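Local structure of organic hydroperoxide resistance protein (Deinococcus radiodurans, 1USP) at residues A7-T12 with G17-S22; D29-V32 with G38-G41; A56-A61 with P122-T127; A81-Q86 with F92-E97. The protein probably reduces organic hydroperoxides to the corresponding alcohols, acting as a thiol-dependent peroxidase of the OsmC/Ohr family that makes the cell resistant to these oxidants. One frame throughout, in Å; residues are numbered along the deposited sequence.

Contact 1: A7-T12 with G17-S22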
loop_
_atom_site.group_PDB
_atom_site.type_symbol
_atom_site.label_atom_id
_atom_site.label_comp_id
_atom_site.label_asym_id
_atom_site.label_seq_id
_atom_site.Cartn_x
_atom_site.Cartn_y
_atom_site.Cartn_z
ATOM N N ALA A 7 0.206 11.563 -4.968
ATOM C CA ALA A 7 -0.603 11.428 -3.771
ATOM C C ALA A 7 0.238 11.718 -2.542
ATOM O O ALA A 7 1.448 11.478 -2.530
ATOM C CB ALA A 7 -1.195 10.010 -3.674
ATOM N N GLU A 8 -0.418 12.213 -1.510
ATOM C CA GLU A 8 0.236 12.493 -0.245
ATOM C C GLU A 8 -0.590 12.026 0.926
ATOM O O GLU A 8 -1.792 12.226 0.956
ATOM C CB GLU A 8 0.507 13.993 -0.073
ATOM C CG GLU A 8 1.338 14.326 1.169
ATOM C CD GLU A 8 1.504 15.827 1.366
ATOM O OE1 GLU A 8 2.253 16.425 0.569
ATOM O OE2 GLU A 8 0.874 16.414 2.286
ATOM N N ALA A 9 0.074 11.431 1.914
ATOM C CA ALA A 9 -0.604 11.032 3.142
ATOM C C ALA A 9 0.294 11.272 4.311
ATOM O O ALA A 9 1.504 11.208 4.184
ATOM C CB ALA A 9 -1.037 9.582 3.105
ATOM N N THR A 10 -0.312 11.564 5.449
ATOM C CA THR A 10 0.427 11.745 6.677
ATOM C C THR A 10 -0.088 10.807 7.760
ATOM O O THR A 10 -1.301 10.695 7.974
ATOM C CB THR A 10 0.310 13.208 7.155
ATOM O OG1 THR A 10 1.018 14.071 6.269
ATOM C CG2 THR A 10 1.019 13.390 8.481
ATOM N N ALA A 11 0.840 10.148 8.448
ATOM C CA ALA A 11 0.508 9.220 9.521
ATOM C C ALA A 11 1.049 9.712 10.852
ATOM O O ALA A 11 2.178 10.190 10.913
ATOM C CB ALA A 11 1.066 7.865 9.224
ATOM N N THR A 12 0.224 9.599 11.898
ATOM C CA THR A 12 0.624 9.865 13.287
ATOM C C THR A 12 0.797 8.535 14.018
ATOM O O THR A 12 0.415 7.493 13.496
ATOM C CB THR A 12 -0.448 10.702 14.024
ATOM O OG1 THR A 12 -1.672 9.942 14.140
ATOM C CG2 THR A 12 -0.844 11.938 13.220
ATOM N N GLY A 17 -3.389 6.343 16.507
ATOM C CA GLY A 17 -2.773 6.597 15.216
ATOM C C GLY A 17 -3.767 6.755 14.083
ATOM O O GLY A 17 -4.837 6.144 14.084
ATOM N N THR A 18 -3.424 7.594 13.108
ATOM C CA THR A 18 -4.236 7.755 11.915
ATOM C C THR A 18 -3.321 7.820 10.711
ATOM O O THR A 18 -2.146 8.136 10.839
ATOM C CB THR A 18 -5.061 9.055 11.944
ATOM O OG1 THR A 18 -4.197 10.160 12.219
ATOM C CG2 THR A 18 -6.074 9.086 13.074
ATOM N N THR A 19 -3.869 7.544 9.538
ATOM C CA THR A 19 -3.192 7.889 8.307
ATOM C C THR A 19 -4.218 8.559 7.381
ATOM O O THR A 19 -5.331 8.079 7.219
ATOM C CB THR A 19 -2.488 6.657 7.711
ATOM O OG1 THR A 19 -1.710 7.027 6.561
ATOM C CG2 THR A 19 -3.489 5.617 7.202
ATOM N N ARG A 20 -3.839 9.695 6.823
ATOM C CA ARG A 20 -4.792 10.610 6.226
ATOM C C ARG A 20 -4.209 11.234 4.981
ATOM O O ARG A 20 -3.112 11.757 5.018
ATOM C CB ARG A 20 -5.165 11.704 7.248
ATOM C CG ARG A 20 -5.904 11.177 8.481
ATOM C CD ARG A 20 -6.334 12.275 9.475
ATOM N NE ARG A 20 -7.265 13.240 8.878
ATOM C CZ ARG A 20 -7.618 14.405 9.436
ATOM N NH1 ARG A 20 -7.121 14.775 10.613
ATOM N NH2 ARG A 20 -8.479 15.208 8.807
ATOM N N SER A 21 -4.938 11.185 3.874
ATOM C CA SER A 21 -4.475 11.819 2.642
ATOM C C SER A 21 -4.687 13.332 2.693
ATOM O O SER A 21 -5.586 13.825 3.375
ATOM C CB SER A 21 -5.178 11.226 1.424
ATOM O OG SER A 21 -6.547 11.534 1.449
ATOM N N SER A 22 -3.855 14.052 1.959
ATOM C CA SER A 22 -3.898 15.521 1.913
ATOM C C SER A 22 -5.225 16.102 1.401
ATOM O O SER A 22 -5.540 17.262 1.675
ATOM C CB SER A 22 -2.768 16.038 1.031
ATOM O OG SER A 22 -2.841 15.463 -0.259
HETATM O O HOH W 1 -3.287 12.985 -1.722
HETATM O O HOH W 2 -2.755 11.377 10.180
#
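Thr12 and Thr18 close one end of an antiparallel beta hairpin, and Glu8 and Ser22 meet at the other. Backbone bonds carry most of the contact. Thr10 and Arg20 form the hydrogen-bonded pair, with Thr10 N 2.8 Å from Arg20 O and a return bond from Arg20 N to Thr10 O. Thr12 N to Thr18 O (3.0 Å) and Ser22 N to Glu8 O (2.9 Å) flank this pair on either side. In the non-hydrogen-bonded pairs, Ala9 with Ser21 and Ala11 with Thr19, the alpha carbons close to about 4 Å, and CA-H groups lean on carbonyl oxygens, as Ala9 CA does on Arg20 O at 3.2 Å.

Among side chains, Ala11 CB lies beside Thr19 OG1 at 3.9 Å; that hydroxyl is bonded to the backbone of the other subunit. Glu8, extended, forms a salt bridge with a basic side chain of the other subunit, leaving CB against Ser22. Strand 5-12 also pairs edge to edge with a strand of that subunit, so the sheet continues through the dimer.

Two waters bridge the strands: one joins Glu8 N to Ser22 OG, the other Thr10 O to Thr18 OG1. At the turn end, chi1 of 65° tucks Thr12 OG1 back between its own N and carbonyl carbon, where it accepts from Thr18 N at 3.1 Å.

Contact 2: D29-V32 with G38-G41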
loop_
_atom_site.group_PDB
_atom_site.type_symbol
_atom_site.label_atom_id
_atom_site.label_comp_id
_atom_site.label_asym_id
_atom_site.label_seq_id
_atom_site.Cartn_x
_atom_site.Cartn_y
_atom_site.Cartn_z
ATOM N N ASP A 29 -8.204 5.391 10.736
ATOM C CA ASP A 29 -7.622 5.039 12.001
ATOM C C ASP A 29 -6.737 3.850 11.758
ATOM O O ASP A 29 -6.973 3.083 10.808
ATOM C CB ASP A 29 -8.732 4.671 12.979
ATOM C CG ASP A 29 -9.615 5.851 13.318
ATOM O OD1 ASP A 29 -9.082 6.885 13.762
ATOM O OD2 ASP A 29 -10.845 5.837 13.167
ATOM N N LEU A 30 -5.723 3.702 12.608
ATOM C CA LEU A 30 -4.805 2.561 12.563
ATOM C C LEU A 30 -4.912 1.793 13.856
ATOM O O LEU A 30 -5.000 2.405 14.930
ATOM C CB LEU A 30 -3.366 3.032 12.405
ATOM C CG LEU A 30 -3.081 3.814 11.135
ATOM C CD1 LEU A 30 -1.829 4.637 11.327
ATOM C CD2 LEU A 30 -2.946 2.850 9.949
ATOM N N SER A 31 -4.931 0.469 13.749
ATOM C CA SER A 31 -4.881 -0.402 14.911
ATOM C C SER A 31 -3.908 -1.527 14.634
ATOM O O SER A 31 -3.818 -2.028 13.496
ATOM C CB SER A 31 -6.268 -1.005 15.232
ATOM O OG SER A 31 -7.246 -0.015 15.480
ATOM N N VAL A 32 -3.179 -1.938 15.670
ATOM C CA VAL A 32 -2.311 -3.098 15.560
ATOM C C VAL A 32 -3.151 -4.348 15.785
ATOM O O VAL A 32 -3.882 -4.435 16.786
ATOM C CB VAL A 32 -1.132 -3.050 16.552
ATOM C CG1 VAL A 32 -0.259 -4.290 16.388
ATOM C CG2 VAL A 32 -0.306 -1.788 16.342
ATOM N N GLY A 38 -1.411 -6.457 19.364
ATOM C CA GLY A 38 -2.143 -5.207 19.461
ATOM C C GLY A 38 -3.522 -5.447 20.029
ATOM O O GLY A 38 -3.881 -6.578 20.311
ATOM N N ASP A 39 -4.305 -4.384 20.169
ATOM C CA ASP A 39 -5.642 -4.482 20.764
ATOM C C ASP A 39 -6.744 -4.983 19.800
ATOM O O ASP A 39 -7.865 -5.234 20.227
ATOM C CB ASP A 39 -6.050 -3.155 21.437
ATOM C CG ASP A 39 -6.180 -1.976 20.460
ATOM O OD1 ASP A 39 -6.112 -2.146 19.216
ATOM O OD2 ASP A 39 -6.354 -0.809 20.878
ATOM N N GLY A 40 -6.424 -5.143 18.515
ATOM C CA GLY A 40 -7.398 -5.632 17.548
ATOM C C GLY A 40 -8.554 -4.671 17.324
ATOM O O GLY A 40 -9.676 -5.094 17.066
ATOM N N GLY A 41 -8.271 -3.375 17.428
ATOM C CA GLY A 41 -9.261 -2.338 17.227
ATOM C C GLY A 41 -9.684 -2.208 15.771
ATOM O O GLY A 41 -9.145 -2.901 14.905
HETATM O O HOH W 3 -6.564 0.300 18.097
HETATM O O HOH W 4 -3.588 -0.444 18.223
#
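Ser31 OG sits squarely over the face of the Gly41 carbonyl group, 3.3 Å from Gly41 C, and Ser31 CB lies 4.1 Å from Asp39 OD1. The Asp39 carboxylate belongs to an Asx turn: Asp39 OD1 accepts from Gly41 N at 3.1 Å, the donor standing well above the carboxylate plane, 51° out of it. A water reaches the same oxygen from the opposite face and ties it to Val32 N. A second water, 2.7 Å from Asp39 OD1, links it to Ser31 OG. Three donors therefore converge on one carboxylate oxygen, which would fix the rotation of the group and favour its charged form.

The two segments are irregular parts of the loop between strand 27-29 and helix 46-68, and they are clamped at the surface with little side-chain bulk. With chi1 at -59°, Ser31 OG lies beside its own backbone N; its main partner is Gly43 N, further along the loop, and it also bonds weakly to a glycerol, probably from the crystallisation liquor. Val32 CG1 packs against Gly38 CA at 3.7 Å. Glycines suit this narrow meeting: Gly38 brings its bare CA to 3.3 Å from Val32 O, and Gly40 has a positive phi. A basic side chain of the other subunit binds Gly41 O, so the turn lies at the dimer interface. The one direct hydrogen bond between the segments runs from Gly40 N to Val32 O, 3.2 Å long and in the plane of the accepting carbonyl.

Contact 3: A56-A61 with P122-T127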
loop_
_atom_site.group_PDB
_atom_site.type_symbol
_atom_site.label_atom_id
_atom_site.label_comp_id
_atom_site.label_asym_id
_atom_site.label_seq_id
_atom_site.Cartn_x
_atom_site.Cartn_y
_atom_site.Cartn_z
ATOM N N ALA A 56 -6.508 -2.899 -6.054
ATOM C CA ALA A 56 -7.015 -1.775 -6.843
ATOM C C ALA A 56 -6.123 -1.493 -8.070
ATOM O O ALA A 56 -6.616 -1.185 -9.158
ATOM C CB ALA A 56 -7.133 -0.540 -5.964
ATOM N N CYS A 57 -4.811 -1.623 -7.882
ATOM C CA CYS A 57 -3.821 -1.365 -8.931
ATOM C C CYS A 57 -3.950 -2.393 -10.048
ATOM O O CYS A 57 -3.827 -2.072 -11.227
ATOM C CB CYS A 57 -2.414 -1.437 -8.322
ATOM S SG CYS A 57 -1.074 -0.969 -9.449
ATOM N N PHE A 58 -4.198 -3.640 -9.664
ATOM C CA PHE A 58 -4.414 -4.713 -10.641
ATOM C C PHE A 58 -5.679 -4.475 -11.439
ATOM O O PHE A 58 -5.717 -4.756 -12.610
ATOM C CB PHE A 58 -4.471 -6.084 -9.966
ATOM C CG PHE A 58 -3.379 -7.007 -10.396
ATOM C CD1 PHE A 58 -2.055 -6.636 -10.249
ATOM C CD2 PHE A 58 -3.670 -8.244 -10.966
ATOM C CE1 PHE A 58 -1.041 -7.483 -10.661
ATOM C CE2 PHE A 58 -2.655 -9.089 -11.357
ATOM C CZ PHE A 58 -1.347 -8.705 -11.210
ATOM N N GLN A 59 -6.714 -3.949 -10.799
ATOM C CA GLN A 59 -7.946 -3.599 -11.492
ATOM C C GLN A 59 -7.729 -2.459 -12.486
ATOM O O GLN A 59 -8.269 -2.499 -13.592
ATOM C CB GLN A 59 -9.065 -3.243 -10.497
ATOM C CG GLN A 59 -9.747 -4.460 -9.890
ATOM C CD GLN A 59 -10.705 -5.167 -10.864
ATOM O OE1 GLN A 59 -10.771 -4.814 -12.041
ATOM N NE2 GLN A 59 -11.442 -6.164 -10.366
ATOM N N GLY A 60 -6.939 -1.458 -12.105
ATOM C CA GLY A 60 -6.558 -0.388 -13.020
ATOM C C GLY A 60 -5.744 -0.930 -14.181
ATOM O O GLY A 60 -5.953 -0.561 -15.353
ATOM N N ALA A 61 -4.828 -1.841 -13.867
ATOM C CA ALA A 61 -4.010 -2.487 -14.896
ATOM C C ALA A 61 -4.865 -3.308 -15.874
ATOM O O ALA A 61 -4.575 -3.360 -17.072
ATOM C CB ALA A 61 -2.976 -3.337 -14.272
ATOM N N PRO A 122 2.030 -0.910 -11.411
ATOM C CA PRO A 122 3.186 -0.327 -10.721
ATOM C C PRO A 122 3.546 -0.947 -9.365
ATOM O O PRO A 122 4.711 -0.882 -9.009
ATOM C CB PRO A 122 2.809 1.155 -10.583
ATOM C CG PRO A 122 1.372 1.203 -10.720
ATOM C CD PRO A 122 1.000 0.110 -11.680
ATOM N N TYR A 123 2.591 -1.531 -8.640
ATOM C CA TYR A 123 2.922 -2.223 -7.388
ATOM C C TYR A 123 3.790 -3.443 -7.723
ATOM O O TYR A 123 4.734 -3.757 -6.999
ATOM C CB TYR A 123 1.666 -2.688 -6.635
ATOM C CG TYR A 123 0.954 -1.699 -5.718
ATOM C CD1 TYR A 123 0.552 -0.447 -6.170
ATOM C CD2 TYR A 123 0.602 -2.062 -4.414
ATOM C CE1 TYR A 123 -0.132 0.423 -5.344
ATOM C CE2 TYR A 123 -0.104 -1.194 -3.592
ATOM C CZ TYR A 123 -0.459 0.041 -4.063
ATOM O OH TYR A 123 -1.158 0.909 -3.250
ATOM N N SER A 124 3.462 -4.141 -8.818
ATOM C CA SER A 124 4.273 -5.267 -9.289
ATOM C C SER A 124 5.676 -4.840 -9.719
ATOM O O SER A 124 6.675 -5.520 -9.397
ATOM C CB SER A 124 3.578 -6.022 -10.435
ATOM O OG SER A 124 2.362 -6.624 -10.011
ATOM N N ALA A 125 5.765 -3.723 -10.432
ATOM C CA ALA A 125 7.070 -3.160 -10.791
ATOM C C ALA A 125 7.877 -2.815 -9.541
ATOM O O ALA A 125 9.069 -3.099 -9.459
ATOM C CB ALA A 125 6.896 -1.930 -11.666
ATOM N N ALA A 126 7.210 -2.223 -8.554
ATOM C CA ALA A 126 7.852 -1.801 -7.301
ATOM C C ALA A 126 8.415 -2.946 -6.493
ATOM O O ALA A 126 9.423 -2.768 -5.813
ATOM C CB ALA A 126 6.852 -1.031 -6.432
ATOM N N THR A 127 7.751 -4.106 -6.543
ATOM C CA THR A 127 8.105 -5.226 -5.678
ATOM C C THR A 127 8.834 -6.344 -6.408
ATOM O O THR A 127 9.175 -7.368 -5.804
ATOM C CB THR A 127 6.858 -5.817 -5.010
ATOM O OG1 THR A 127 5.910 -6.235 -6.000
ATOM C CG2 THR A 127 6.157 -4.761 -4.171
#
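Cys57, halfway along helix 46-68, drives its sulfur into the first turn of helix 122-127, against Pro122 and the ring of Tyr123. This is a helix-helix contact built round a disulfide: Cys57 SG is bonded to Cys121, the residue just before Pro122, an arrangement consistent with the reactive cysteine pair of Ohr proteins in its oxidised form. The axes of the two segments come no closer than 9.8 Å, at 118° to each other, so the touching is confined to a few side chains.

With chi1 at -174°, SG extends away from its own backbone N and toward the second helix. It comes to 3.2 Å from Pro122 CD, a tight fit, and touches CG of the same ring at 3.5 Å. Tyr123, with CG opposite its carbonyl carbon, offers CD1 to Cys57 SG at 3.7 Å. The sulfur approaches this ring obliquely, 4.8 Å from its centroid. Tyr54 and Phe50 of helix 46-68 also meet the Tyr123 ring, and Tyr123 OH bonds to backbone of the other subunit.

Phe58 adopts an unusual chi1 of -117°, which carries its ring across to the second helix while Met114, Ala117 and His118 of helix 107-120 pack on it. Ser124 OG, bonded to Tyr54 OH, lies at the edge of that ring, 3.6 Å from Phe58 CE1.

Contact 4: A81-Q86 with F92-E97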
loop_
_atom_site.group_PDB
_atom_site.type_symbol
_atom_site.label_atom_id
_atom_site.label_comp_id
_atom_site.label_asym_id
_atom_site.label_seq_id
_atom_site.Cartn_x
_atom_site.Cartn_y
_atom_site.Cartn_z
ATOM N N ALA A 81 -6.177 -9.517 -3.107
ATOM C CA ALA A 81 -4.807 -9.555 -2.607
ATOM C C ALA A 81 -4.733 -10.070 -1.173
ATOM O O ALA A 81 -5.489 -9.621 -0.313
ATOM C CB ALA A 81 -4.198 -8.183 -2.692
ATOM N N ARG A 82 -3.811 -10.994 -0.926
ATOM C CA ARG A 82 -3.489 -11.480 0.403
ATOM C C ARG A 82 -2.046 -11.090 0.703
ATOM O O ARG A 82 -1.118 -11.470 -0.012
ATOM C CB ARG A 82 -3.689 -13.001 0.488
ATOM C CG ARG A 82 -5.153 -13.402 0.446
ATOM C CD ARG A 82 -5.423 -14.924 0.330
ATOM N NE ARG A 82 -6.771 -15.140 -0.191
ATOM C CZ ARG A 82 -7.084 -15.607 -1.400
ATOM N NH1 ARG A 82 -6.151 -15.994 -2.261
ATOM N NH2 ARG A 82 -8.364 -15.708 -1.736
ATOM N N VAL A 83 -1.872 -10.278 1.737
ATOM C CA VAL A 83 -0.585 -9.718 2.098
ATOM C C VAL A 83 -0.252 -10.128 3.530
ATOM O O VAL A 83 -0.934 -9.715 4.472
ATOM C CB VAL A 83 -0.602 -8.192 2.007
ATOM C CG1 VAL A 83 0.753 -7.616 2.373
ATOM C CG2 VAL A 83 -1.014 -7.756 0.611
ATOM N N GLY A 84 0.789 -10.939 3.674
ATOM C CA GLY A 84 1.236 -11.434 4.966
ATOM C C GLY A 84 2.522 -10.771 5.402
ATOM O O GLY A 84 3.385 -10.456 4.578
ATOM N N LEU A 85 2.629 -10.521 6.697
ATOM C CA LEU A 85 3.842 -10.008 7.303
ATOM C C LEU A 85 4.661 -11.186 7.806
ATOM O O LEU A 85 4.160 -12.028 8.549
ATOM C CB LEU A 85 3.507 -9.072 8.465
ATOM C CG LEU A 85 4.700 -8.349 9.084
ATOM C CD1 LEU A 85 5.301 -7.364 8.084
ATOM C CD2 LEU A 85 4.305 -7.653 10.366
ATOM N N GLN A 86 5.917 -11.234 7.393
ATOM C CA GLN A 86 6.837 -12.278 7.808
ATOM C C GLN A 86 8.013 -11.622 8.521
ATOM O O GLN A 86 8.450 -10.542 8.137
ATOM C CB GLN A 86 7.321 -13.073 6.588
ATOM C CG GLN A 86 6.252 -13.939 5.936
ATOM C CD GLN A 86 6.802 -14.857 4.842
ATOM O OE1 GLN A 86 7.990 -14.813 4.526
ATOM N NE2 GLN A 86 5.930 -15.677 4.254
ATOM N N PHE A 92 11.586 -7.170 8.310
ATOM C CA PHE A 92 10.292 -7.727 7.990
ATOM C C PHE A 92 10.193 -7.834 6.473
ATOM O O PHE A 92 10.907 -7.125 5.736
ATOM C CB PHE A 92 9.175 -6.825 8.530
ATOM C CG PHE A 92 9.058 -6.822 10.024
ATOM C CD1 PHE A 92 9.788 -5.914 10.792
ATOM C CD2 PHE A 92 8.212 -7.723 10.667
ATOM C CE1 PHE A 92 9.677 -5.902 12.192
ATOM C CE2 PHE A 92 8.090 -7.721 12.063
ATOM C CZ PHE A 92 8.833 -6.810 12.830
ATOM N N ALA A 93 9.318 -8.722 6.012
ATOM C CA ALA A 93 9.059 -8.889 4.581
ATOM C C ALA A 93 7.582 -9.156 4.311
ATOM O O ALA A 93 6.888 -9.715 5.148
ATOM C CB ALA A 93 9.878 -10.021 4.020
ATOM N N LEU A 94 7.131 -8.775 3.122
ATOM C CA LEU A 94 5.763 -9.005 2.690
ATOM C C LEU A 94 5.675 -10.263 1.846
ATOM O O LEU A 94 6.527 -10.528 0.997
ATOM C CB LEU A 94 5.239 -7.809 1.882
ATOM C CG LEU A 94 5.193 -6.488 2.656
ATOM C CD1 LEU A 94 4.635 -5.393 1.778
ATOM C CD2 LEU A 94 4.379 -6.584 3.949
ATOM N N ASP A 95 4.616 -11.015 2.087
ATOM C CA ASP A 95 4.275 -12.188 1.328
ATOM C C ASP A 95 2.971 -11.850 0.597
ATOM O O ASP A 95 2.011 -11.403 1.214
ATOM C CB ASP A 95 4.139 -13.353 2.311
ATOM C CG ASP A 95 3.569 -14.595 1.692
ATOM O OD1 ASP A 95 4.231 -15.201 0.824
ATOM O OD2 ASP A 95 2.474 -15.064 2.066
ATOM N N VAL A 96 2.937 -12.009 -0.719
ATOM C CA VAL A 96 1.802 -11.534 -1.504
ATOM C C VAL A 96 1.240 -12.565 -2.479
ATOM O O VAL A 96 1.976 -13.152 -3.260
ATOM C CB VAL A 96 2.191 -10.285 -2.326
ATOM C CG1 VAL A 96 1.024 -9.828 -3.229
ATOM C CG2 VAL A 96 2.620 -9.155 -1.402
ATOM N N GLU A 97 -0.066 -12.766 -2.458
ATOM C CA GLU A 97 -0.714 -13.468 -3.566
ATOM C C GLU A 97 -1.886 -12.700 -4.095
ATOM O O GLU A 97 -2.577 -11.993 -3.356
ATOM C CB GLU A 97 -1.057 -14.914 -3.229
ATOM C CG GLU A 97 -2.074 -15.169 -2.161
ATOM C CD GLU A 97 -2.323 -16.666 -1.975
ATOM O OE1 GLU A 97 -3.484 -17.079 -1.892
ATOM O OE2 GLU A 97 -1.349 -17.441 -1.907
HETATM O O HOH W 5 -0.101 -13.903 1.288
#
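Arg82 and Glu97 lie opposite each other on one face of an antiparallel hairpin and join in a salt bridge. Arg82 NH1 meets Glu97 OE1 at 2.9 Å on its anti lone pair, with guanidinium and carboxylate planes turned 75° apart. The bond is bent, 142° at the hydrogen, and OE1 is tilted out of the guanidinium plane. Arg82 runs extended from CG to NE, while a chi1 of 65° sets Glu97 CG between its backbone N and carbonyl carbon, 3.8 Å from Arg82 CB. Glu97 OE1 also bridges to Lys136, Glu97 OE2 to Arg134, and Arg82 NE to an acidic side chain of the other subunit.

Further along this face, Gln86 slants over Asp95, with NE2 3.5 Å from Asp95 CB. Their amide and carboxylate planes are nearly parallel, yet each has its main partner elsewhere: a polar side chain of the other subunit for Gln86, Arg134 for Asp95.

The other face is apolar. Leu85 crosses the Phe92 ring obliquely, its CG, CD1 and CD2 each 3.9 Å from Phe92 CD2, and Val83 CG1 lies 4.1 Å from Leu94 CD2. Backbone bonds pair Arg82 with Glu97, Gly84 with Asp95 and Gln86 with Ala93, in both directions. Helix 46-68 covers the apolar face through Phe50, Ala51 and Tyr54; strand 134-137 flanks strand 91-101, and strand 78-88 pairs with a strand of the other subunit.

Overall arrangement
The contacts open in the order 1, 2, 3, 4, with contact 4 nested in the loop that contact 3 closes. Contacts 1 and 2 adjoin, centres 16 Å apart: strand 27-29, which extends the sheet of the 5-12/18-21 hairpin, leads straight into the loop of contact 2, and Gly17 O lies 3.0 Å from Leu30 N. Contact 3 is the buried one, about 7 Å from the centre of the chain, and shares helix 46-68 with the surroundings of contact 4, whose centre is 15 Å away. Contacts 1 and 4 lie 22 Å apart on sheets that are separate within the chain, each continued by the other subunit. The disulfide thus closes within one chain.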